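Local coordinates for protein prolyl-tRNA synthetase (Naegleria fowleri, PDB 6UYH) that probably attaches proline to its cognate tRNA in an ATP-dependent reaction, and here holds halofuginone together with an ATP analogue, at residues A[194-202]-A[275-283]. Sequence-based numbering, arbitrary orientation. Where two conformers were deposited one is given.
Sequences VYEELLAVP and TLGVMIMVH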
ATOM      1  N   VAL A 194      -1.047 -11.469 -15.120  1.00 19.61           N
ATOM      2  CA  VAL A 194      -0.965 -11.683 -13.673  1.00 20.07           C
ATOM      3  C   VAL A 194      -1.363 -13.113 -13.335  1.00 20.60           C
ATOM      4  O   VAL A 194      -0.632 -13.839 -12.654  1.00 21.80           O
ATOM      5  CB  VAL A 194      -1.845 -10.678 -12.905  1.00 17.99           C
ATOM      6  CG1 VAL A 194      -1.941 -11.094 -11.408  1.00 17.92           C
ATOM      7  CG2 VAL A 194      -1.290  -9.247 -13.026  1.00 15.97           C
ATOM      8  N   TYR A 195      -2.532 -13.541 -13.809  1.00 16.74           N
ATOM      9  CA  TYR A 195      -2.984 -14.885 -13.475  1.00 16.51           C
ATOM     10  C   TYR A 195      -2.038 -15.944 -14.034  1.00 20.98           C
ATOM     11  O   TYR A 195      -1.612 -16.850 -13.310  1.00 21.16           O
ATOM     12  CB  TYR A 195      -4.404 -15.097 -13.983  1.00 17.73           C
ATOM     13  CG  TYR A 195      -5.439 -14.597 -13.017  1.00 20.06           C
ATOM     14  CD1 TYR A 195      -6.128 -13.405 -13.245  1.00 18.15           C
ATOM     15  CD2 TYR A 195      -5.706 -15.303 -11.844  1.00 16.27           C
ATOM     16  CE1 TYR A 195      -7.087 -12.954 -12.340  1.00 19.48           C
ATOM     17  CE2 TYR A 195      -6.648 -14.858 -10.939  1.00 18.93           C
ATOM     18  CZ  TYR A 195      -7.338 -13.688 -11.190  1.00 19.68           C
ATOM     19  OH  TYR A 195      -8.275 -13.261 -10.272  1.00 19.60           O
ATOM     20  N   GLU A 196      -1.664 -15.826 -15.311  1.00 19.17           N
ATOM     21  CA  GLU A 196      -0.935 -16.925 -15.949  1.00 21.43           C
ATOM     22  C   GLU A 196       0.554 -16.892 -15.607  1.00 25.45           C
ATOM     23  O   GLU A 196       1.131 -17.921 -15.248  1.00 24.38           O
ATOM     24  CB  GLU A 196      -1.163 -16.901 -17.460  1.00 22.17           C
ATOM     25  CG  GLU A 196      -2.651 -17.195 -17.813  1.00 20.76           C
ATOM     26  CD  GLU A 196      -2.868 -17.787 -19.187  1.00 26.43           C
ATOM     27  OE1 GLU A 196      -1.890 -17.960 -19.942  1.00 27.83           O
ATOM     28  OE2 GLU A 196      -4.039 -18.085 -19.509  1.00 24.55           O
ATOM     29  N   GLU A 197       1.185 -15.716 -15.682  1.00 21.83           N
ATOM     30  CA  GLU A 197       2.636 -15.641 -15.503  1.00 24.77           C
ATOM     31  C   GLU A 197       3.055 -15.588 -14.033  1.00 26.56           C
ATOM     32  O   GLU A 197       4.138 -16.070 -13.694  1.00 27.26           O
ATOM     33  CB  GLU A 197       3.204 -14.430 -16.251  1.00 24.96           C
ATOM     34  CG  GLU A 197       3.088 -14.543 -17.770  1.00 25.01           C
ATOM     35  CD  GLU A 197       3.525 -13.280 -18.514  1.00 33.30           C
ATOM     36  OE1 GLU A 197       3.087 -13.106 -19.670  1.00 34.99           O
ATOM     37  OE2 GLU A 197       4.296 -12.460 -17.956  1.00 35.03           O
ATOM     38  N   LEU A 198       2.237 -15.027 -13.146  1.00 22.92           N
ATOM     39  CA  LEU A 198       2.561 -14.994 -11.722  0.61 18.92           C
ATOM     40  C   LEU A 198       1.914 -16.132 -10.941  1.00 23.84           C
ATOM     41  O   LEU A 198       2.581 -16.787 -10.131  1.00 22.83           O
ATOM     42  CB  LEU A 198       2.139 -13.653 -11.100  0.61 18.95           C
ATOM     43  CG  LEU A 198       2.933 -12.422 -11.538  0.61 21.16           C
ATOM     44  CD1 LEU A 198       2.459 -11.197 -10.774  0.61 22.02           C
ATOM     45  CD2 LEU A 198       4.416 -12.664 -11.323  0.61 23.98           C
ATOM     46  N   LEU A 199       0.617 -16.366 -11.153  1.00 23.51           N
ATOM     47  CA  LEU A 199      -0.163 -17.306 -10.348  1.00 17.60           C
ATOM     48  C   LEU A 199      -0.350 -18.671 -10.995  1.00 20.27           C
ATOM     49  O   LEU A 199      -0.920 -19.565 -10.352  1.00 18.87           O
ATOM     50  CB  LEU A 199      -1.539 -16.698 -10.031  1.00 15.93           C
ATOM     51  CG  LEU A 199      -1.482 -15.289  -9.414  1.00 18.00           C
ATOM     52  CD1 LEU A 199      -2.876 -14.740  -9.155  1.00 18.54           C
ATOM     53  CD2 LEU A 199      -0.646 -15.264  -8.129  1.00 18.31           C
ATOM     54  N   ALA A 200       0.108 -18.847 -12.240  1.00 18.08           N
ATOM     55  CA  ALA A 200      -0.042 -20.095 -12.995  1.00 18.85           C
ATOM     56  C   ALA A 200      -1.505 -20.534 -13.085  1.00 21.08           C
ATOM     57  O   ALA A 200      -1.814 -21.725 -13.058  1.00 20.12           O
ATOM     58  CB  ALA A 200       0.833 -21.208 -12.404  1.00 23.60           C
ATOM     59  N   VAL A 201      -2.412 -19.572 -13.205  1.00 19.95           N
ATOM     60  CA  VAL A 201      -3.847 -19.837 -13.325  1.00 19.78           C
ATOM     61  C   VAL A 201      -4.286 -19.470 -14.740  1.00 20.54           C
ATOM     62  O   VAL A 201      -4.084 -18.328 -15.164  1.00 18.87           O
ATOM     63  CB  VAL A 201      -4.668 -19.048 -12.293  1.00 21.10           C
ATOM     64  CG1 VAL A 201      -6.160 -19.153 -12.630  1.00 20.91           C
ATOM     65  CG2 VAL A 201      -4.400 -19.557 -10.874  1.00 22.12           C
ATOM     66  N   PRO A 202      -4.913 -20.375 -15.485  1.00 19.62           N
ATOM     67  CA  PRO A 202      -5.359 -20.035 -16.840  1.00 20.42           C
ATOM     68  C   PRO A 202      -6.645 -19.226 -16.810  1.00 18.57           C
ATOM     69  O   PRO A 202      -7.458 -19.341 -15.889  1.00 21.57           O
ATOM     70  CB  PRO A 202      -5.583 -21.410 -17.485  1.00 25.31           C
ATOM     71  CG  PRO A 202      -6.029 -22.270 -16.336  1.00 18.78           C
ATOM     72  CD  PRO A 202      -5.205 -21.778 -15.143  1.00 18.45           C
ATOM     73  N   THR A 275      -7.623 -12.786  -6.306  1.00 16.22           N
ATOM     74  CA  THR A 275      -6.551 -13.517  -6.984  1.00 16.80           C
ATOM     75  C   THR A 275      -5.934 -14.587  -6.097  1.00 18.91           C
ATOM     76  O   THR A 275      -5.651 -15.699  -6.560  1.00 19.26           O
ATOM     77  CB  THR A 275      -5.448 -12.547  -7.427  1.00 16.10           C
ATOM     78  OG1 THR A 275      -5.081 -11.697  -6.330  1.00 19.49           O
ATOM     79  CG2 THR A 275      -5.924 -11.697  -8.583  1.00 17.48           C
ATOM     80  N   LEU A 276      -5.697 -14.259  -4.825  1.00 17.58           N
ATOM     81  CA  LEU A 276      -5.066 -15.214  -3.915  1.00 16.13           C
ATOM     82  C   LEU A 276      -5.962 -16.428  -3.689  1.00 19.63           C
ATOM     83  O   LEU A 276      -5.477 -17.560  -3.598  1.00 18.48           O
ATOM     84  CB  LEU A 276      -4.742 -14.546  -2.577  1.00 20.25           C
ATOM     85  CG  LEU A 276      -3.391 -13.826  -2.462  1.00 24.16           C
ATOM     86  CD1 LEU A 276      -3.304 -12.688  -3.448  1.00 22.56           C
ATOM     87  CD2 LEU A 276      -3.197 -13.312  -1.056  1.00 26.34           C
ATOM     88  N   GLY A 277      -7.272 -16.201  -3.563  1.00 18.33           N
ATOM     89  CA  GLY A 277      -8.193 -17.313  -3.376  1.00 15.84           C
ATOM     90  C   GLY A 277      -8.226 -18.239  -4.575  1.00 17.90           C
ATOM     91  O   GLY A 277      -8.225 -19.465  -4.429  1.00 20.05           O
ATOM     92  N   VAL A 278      -8.256 -17.664  -5.777  1.00 18.22           N
ATOM     93  CA  VAL A 278      -8.232 -18.476  -6.990  1.00 16.03           C
ATOM     94  C   VAL A 278      -6.968 -19.319  -7.026  1.00 17.11           C
ATOM     95  O   VAL A 278      -7.012 -20.532  -7.269  1.00 19.02           O
ATOM     96  CB  VAL A 278      -8.344 -17.580  -8.236  1.00 15.59           C
ATOM     97  CG1 VAL A 278      -8.213 -18.434  -9.502  1.00 17.97           C
ATOM     98  CG2 VAL A 278      -9.688 -16.860  -8.240  1.00 20.29           C
ATOM     99  N   MET A 279      -5.826 -18.685  -6.759  1.00 19.33           N
ATOM    100  CA  MET A 279      -4.541 -19.375  -6.750  1.00 17.64           C
ATOM    101  C   MET A 279      -4.579 -20.596  -5.840  1.00 21.58           C
ATOM    102  O   MET A 279      -4.155 -21.695  -6.223  1.00 20.95           O
ATOM    103  CB  MET A 279      -3.445 -18.399  -6.294  1.00 19.14           C
ATOM    104  CG  MET A 279      -2.033 -18.995  -6.296  1.00 21.36           C
ATOM    105  SD  MET A 279      -0.888 -17.902  -5.402  1.00 26.14           S
ATOM    106  CE  MET A 279      -1.392 -18.141  -3.695  1.00 22.08           C
ATOM    107  N   ILE A 280      -5.111 -20.421  -4.629  1.00 16.15           N
ATOM    108  CA  ILE A 280      -5.138 -21.504  -3.654  1.00 17.60           C
ATOM    109  C   ILE A 280      -6.134 -22.590  -4.064  1.00 19.04           C
ATOM    110  O   ILE A 280      -5.829 -23.785  -4.002  1.00 21.01           O
ATOM    111  CB  ILE A 280      -5.458 -20.941  -2.261  1.00 19.76           C
ATOM    112  CG1 ILE A 280      -4.343 -19.981  -1.826  1.00 19.14           C
ATOM    113  CG2 ILE A 280      -5.681 -22.083  -1.269  1.00 21.76           C
ATOM    114  CD1 ILE A 280      -4.665 -19.220  -0.545  1.00 20.59           C
ATOM    115  N   MET A 281      -7.349 -22.197  -4.475  1.00 18.06           N
ATOM    116  CA  MET A 281      -8.339 -23.196  -4.860  1.00 18.77           C
ATOM    117  C   MET A 281      -7.896 -23.996  -6.076  1.00 21.71           C
ATOM    118  O   MET A 281      -8.237 -25.183  -6.190  1.00 22.27           O
ATOM    119  CB  MET A 281      -9.697 -22.541  -5.143  1.00 17.38           C
ATOM    120  CG  MET A 281     -10.400 -22.043  -3.888  1.00 18.89           C
ATOM    121  SD  MET A 281     -11.979 -21.246  -4.312  1.00 22.74           S
ATOM    122  CE  MET A 281     -12.569 -20.851  -2.663  1.00 25.24           C
ATOM    123  N   VAL A 282      -7.164 -23.369  -7.003  1.00 19.25           N
ATOM    124  CA  VAL A 282      -6.714 -24.085  -8.195  1.00 22.84           C
ATOM    125  C   VAL A 282      -5.575 -25.043  -7.847  1.00 25.20           C
ATOM    126  O   VAL A 282      -5.613 -26.228  -8.205  1.00 22.16           O
ATOM    127  CB  VAL A 282      -6.310 -23.093  -9.306  1.00 18.70           C
ATOM    128  CG1 VAL A 282      -5.639 -23.834 -10.460  1.00 19.20           C
ATOM    129  CG2 VAL A 282      -7.534 -22.323  -9.819  1.00 19.04           C
ATOM    130  N   HIS A 283      -4.561 -24.563  -7.118  1.00 20.23           N
ATOM    131  CA  HIS A 283      -3.307 -25.308  -6.981  1.00 22.97           C
ATOM    132  C   HIS A 283      -3.143 -26.080  -5.675  1.00 19.86           C
ATOM    133  O   HIS A 283      -2.317 -26.999  -5.629  1.00 20.91           O
ATOM    134  CB  HIS A 283      -2.098 -24.370  -7.097  1.00 21.76           C
ATOM    135  CG  HIS A 283      -1.986 -23.685  -8.417  1.00 19.73           C
ATOM    136  ND1 HIS A 283      -1.965 -24.364  -9.614  1.00 24.74           N
ATOM    137  CD2 HIS A 283      -1.834 -22.375  -8.721  1.00 20.16           C
ATOM    138  CE1 HIS A 283      -1.838 -23.496 -10.603  1.00 22.40           C
ATOM    139  NE2 HIS A 283      -1.757 -22.283 -10.088  1.00 21.29           N
TER
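Leu199 and Met279 bring the two backbones nearest, their CA atoms 6.0 Å apart, while the CA atoms of Tyr195 and Thr275 pair one turn earlier at 7.5 Å. Segment 194-202 runs from the last turn of helix 177-198, which includes a wider pi-type turn, into a loop, with the backbone swinging to phi 55° at Ala200; segment 275-283 is regular helix. The phenol of Tyr195 reaches Thr275 with its hydroxyl end, OH lying 3.3 Å from Thr275 CG2, and CE2 of the ring lies near Val278 CG1, which approaches obliquely. That OH is hydrogen-bonded to Gly236 O, and Thr275 OG1 turns to Ser272 O, so the threonine offers its methyl, not its hydroxyl, to the tyrosine. Leu199 splits its branches: CD1 rests 3.8 Å from Thr275 CB, and CD2 meets the sulfur of Met279. Past the turn, Val201 inserts both methyls. With CG1 anti to the backbone N (chi1 169°), that branch contacts Val278 CG1 at 3.8 Å, while CG2 spans Met279 CA, Val282 CG2 and the His283 ring. His283 NE2 donates to Leu199 O at 2.9 Å, close to the imidazole plane and in the carbonyl plane, though bent at the hydrogen (139°); Ala200 O lies 3.0 Å from the same nitrogen. Val282 CG1 lies over one face of the ring, toward its rim. Thr225 of strand 219-227 touches both Val201 and Val278. This buried contact joins two helices of the class II synthetase core close to the nucleotide site, the side chain of Tyr195 being about 5 Å from the bound ATP analogue. Its chemistry is mostly apolar, with one polar tie at the far end: the imidazole N-H links helix 274-283 to the main chain at Leu199, just before the positive-phi residue Ala200.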